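Local structure of fiber KNOB domain (Avirulent turkey hemorrhagic enteritis virus, 4D63) at residues V135-N140 / N165-N170. The protein forms the carboxy-terminal head of the trimeric viral fibre and binds sialic acid, probably serving in attachment to sialylated receptors on host cells. Sequence-based numbering, arbitrary orientation.
Sequences VILENN and NPVPGN
Leu137 and Val167 lie alongside each other with their side chains pointing opposite ways, and their methyls CD2 of Leu137 and CG2 of Val167 come to 3.4 Å, tighter than carbon atoms usually pack. Val167 meets the other segment with both branches. Its CG1 is anti to the carbonyl carbon (chi1 -66°), which puts CG2 between the backbone N and the carbonyl carbon, where it presses on Leu137, while CG1 reaches Val135 CG1 at 4.1 Å, the two valines crossing at a slant. Val135 offers that methyl because CG1 is anti to its own backbone N (chi1 170°). The other methyl of Leu137, CD1, rests on the inverse gamma turn centred on Pro168: it lies 3.3 Å from the carbonyl O of Pro168 and more loosely beside the ring carbon CD. Gly169, which has no side chain, follows close by, its O 3.8 Å from Leu137 CD2.

The contact sits at one end of the large antiparallel sheet of the fibre head. The type I turn from Leu137 to Asn140 lies in the beta-hairpin connection between strand 129-137 and its antiparallel neighbour 142-154. The loop from strand 157-163 crosses the end of this hairpin to reach strand 171-176, which pairs with the other edge of 129-137. Val135 and Leu137 also pack on Ile171 of that strand, and Val167 on Gln145 of strand 142-154.

At the margin, Glu138 N donates to Asn170 O over 3.0 Å, the donor nearly in line with the carbonyl bond (C=O...N 166°). The same oxygen takes a bent, weaker CA-H...O contact from Leu137 CA at 3.3 Å. Beyond it the exposed side chains of Glu138 and Asn170 extend next to each other, carboxylate and amide planes almost perpendicular, with Glu138 OE1 3.9 Å from Asn170 CB.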
loop_
_atom_site.group_PDB
_atom_site.type_symbol
_atom_site.label_atom_id
_atom_site.label_comp_id
_atom_site.label_asym_id
_atom_site.label_seq_id
_atom_site.Cartn_x
_atom_site.Cartn_y
_atom_site.Cartn_z
ATOM N N VAL A 135 3.019 12.964 12.581
ATOM C CA VAL A 135 1.994 13.323 13.539
ATOM C C VAL A 135 2.651 14.307 14.494
ATOM O O VAL A 135 3.594 13.940 15.186
ATOM C CB VAL A 135 1.542 12.063 14.272
ATOM C CG1 VAL A 135 0.664 12.417 15.449
ATOM C CG2 VAL A 135 0.797 11.143 13.308
ATOM N N ILE A 136 2.207 15.566 14.468
ATOM C CA ILE A 136 2.795 16.630 15.291
ATOM C C ILE A 136 1.946 16.791 16.562
ATOM O O ILE A 136 0.742 17.070 16.461
ATOM C CB ILE A 136 2.780 18.029 14.602
ATOM C CG1 ILE A 136 3.107 18.001 13.115
ATOM C CG2 ILE A 136 3.717 18.992 15.319
ATOM C CD1 ILE A 136 4.440 17.420 12.812
ATOM N N LEU A 137 2.565 16.646 17.734
ATOM C CA LEU A 137 1.868 16.848 19.011
ATOM C C LEU A 137 1.798 18.329 19.382
ATOM O O LEU A 137 2.539 19.159 18.832
ATOM C CB LEU A 137 2.568 16.065 20.125
ATOM C CG LEU A 137 2.596 14.546 19.998
ATOM C CD1 LEU A 137 3.075 13.923 21.289
ATOM C CD2 LEU A 137 1.223 14.004 19.659
ATOM N N GLU A 138 0.931 18.665 20.337
ATOM C CA GLU A 138 0.791 20.068 20.795
ATOM C C GLU A 138 2.077 20.699 21.368
ATOM O O GLU A 138 2.264 21.912 21.258
ATOM C CB GLU A 138 -0.383 20.229 21.766
ATOM C CG GLU A 138 -1.639 20.728 21.047
ATOM C CD GLU A 138 -2.935 20.383 21.756
ATOM O OE1 GLU A 138 -2.908 20.123 22.979
ATOM O OE2 GLU A 138 -3.985 20.372 21.071
ATOM N N ASN A 139 2.953 19.869 21.930
ATOM C CA ASN A 139 4.259 20.303 22.436
ATOM C C ASN A 139 5.336 20.287 21.340
ATOM O O ASN A 139 6.540 20.251 21.631
ATOM C CB ASN A 139 4.693 19.398 23.591
ATOM C CG ASN A 139 4.986 17.982 23.142
ATOM O OD1 ASN A 139 4.879 17.667 21.958
ATOM N ND2 ASN A 139 5.337 17.109 24.086
ATOM N N ASN A 140 4.877 20.264 20.087
ATOM C CA ASN A 140 5.713 20.260 18.874
ATOM C C ASN A 140 6.625 19.039 18.639
ATOM O O ASN A 140 7.317 18.994 17.619
ATOM C CB ASN A 140 6.525 21.570 18.759
ATOM C CG ASN A 140 5.668 22.775 18.428
ATOM O OD1 ASN A 140 4.690 22.692 17.669
ATOM N ND2 ASN A 140 6.048 23.926 18.998
ATOM N N ASN A 165 -0.857 5.189 14.993
ATOM C CA ASN A 165 -0.474 4.550 16.223
ATOM C C ASN A 165 -0.638 5.503 17.417
ATOM O O ASN A 165 -0.733 6.734 17.244
ATOM C CB ASN A 165 1.001 4.120 16.163
ATOM C CG ASN A 165 1.367 3.353 14.902
ATOM O OD1 ASN A 165 2.453 3.567 14.327
ATOM N ND2 ASN A 165 0.499 2.441 14.482
ATOM N N PRO A 166 -0.606 4.945 18.642
ATOM C CA PRO A 166 -0.648 5.792 19.837
ATOM C C PRO A 166 0.493 6.798 19.907
ATOM O O PRO A 166 1.630 6.473 19.571
ATOM C CB PRO A 166 -0.513 4.784 20.997
ATOM C CG PRO A 166 -0.871 3.456 20.422
ATOM C CD PRO A 166 -0.448 3.515 18.987
ATOM N N VAL A 167 0.189 8.006 20.361
ATOM C CA VAL A 167 1.238 8.997 20.648
ATOM C C VAL A 167 1.061 9.558 22.067
ATOM O O VAL A 167 -0.079 9.679 22.556
ATOM C CB VAL A 167 1.268 10.155 19.624
ATOM C CG1 VAL A 167 1.671 9.639 18.247
ATOM C CG2 VAL A 167 -0.078 10.854 19.561
ATOM N N PRO A 168 2.192 9.895 22.727
ATOM C CA PRO A 168 2.203 10.425 24.089
ATOM C C PRO A 168 1.889 11.909 24.098
ATOM O O PRO A 168 2.765 12.740 24.357
ATOM C CB PRO A 168 3.639 10.170 24.543
ATOM C CG PRO A 168 4.435 10.247 23.297
ATOM C CD PRO A 168 3.563 9.657 22.227
ATOM N N GLY A 169 0.640 12.219 23.779
ATOM C CA GLY A 169 0.158 13.584 23.762
ATOM C C GLY A 169 -1.025 13.690 22.830
ATOM O O GLY A 169 -1.366 12.724 22.165
ATOM N N ASN A 170 -1.667 14.856 22.839
ATOM C CA ASN A 170 -2.686 15.222 21.862
ATOM C C ASN A 170 -2.064 15.745 20.556
ATOM O O ASN A 170 -1.054 16.463 20.572
ATOM C CB ASN A 170 -3.607 16.317 22.411
ATOM C CG ASN A 170 -4.503 15.831 23.536
ATOM O OD1 ASN A 170 -4.623 14.631 23.806
ATOM N ND2 ASN A 170 -5.154 16.777 24.196
#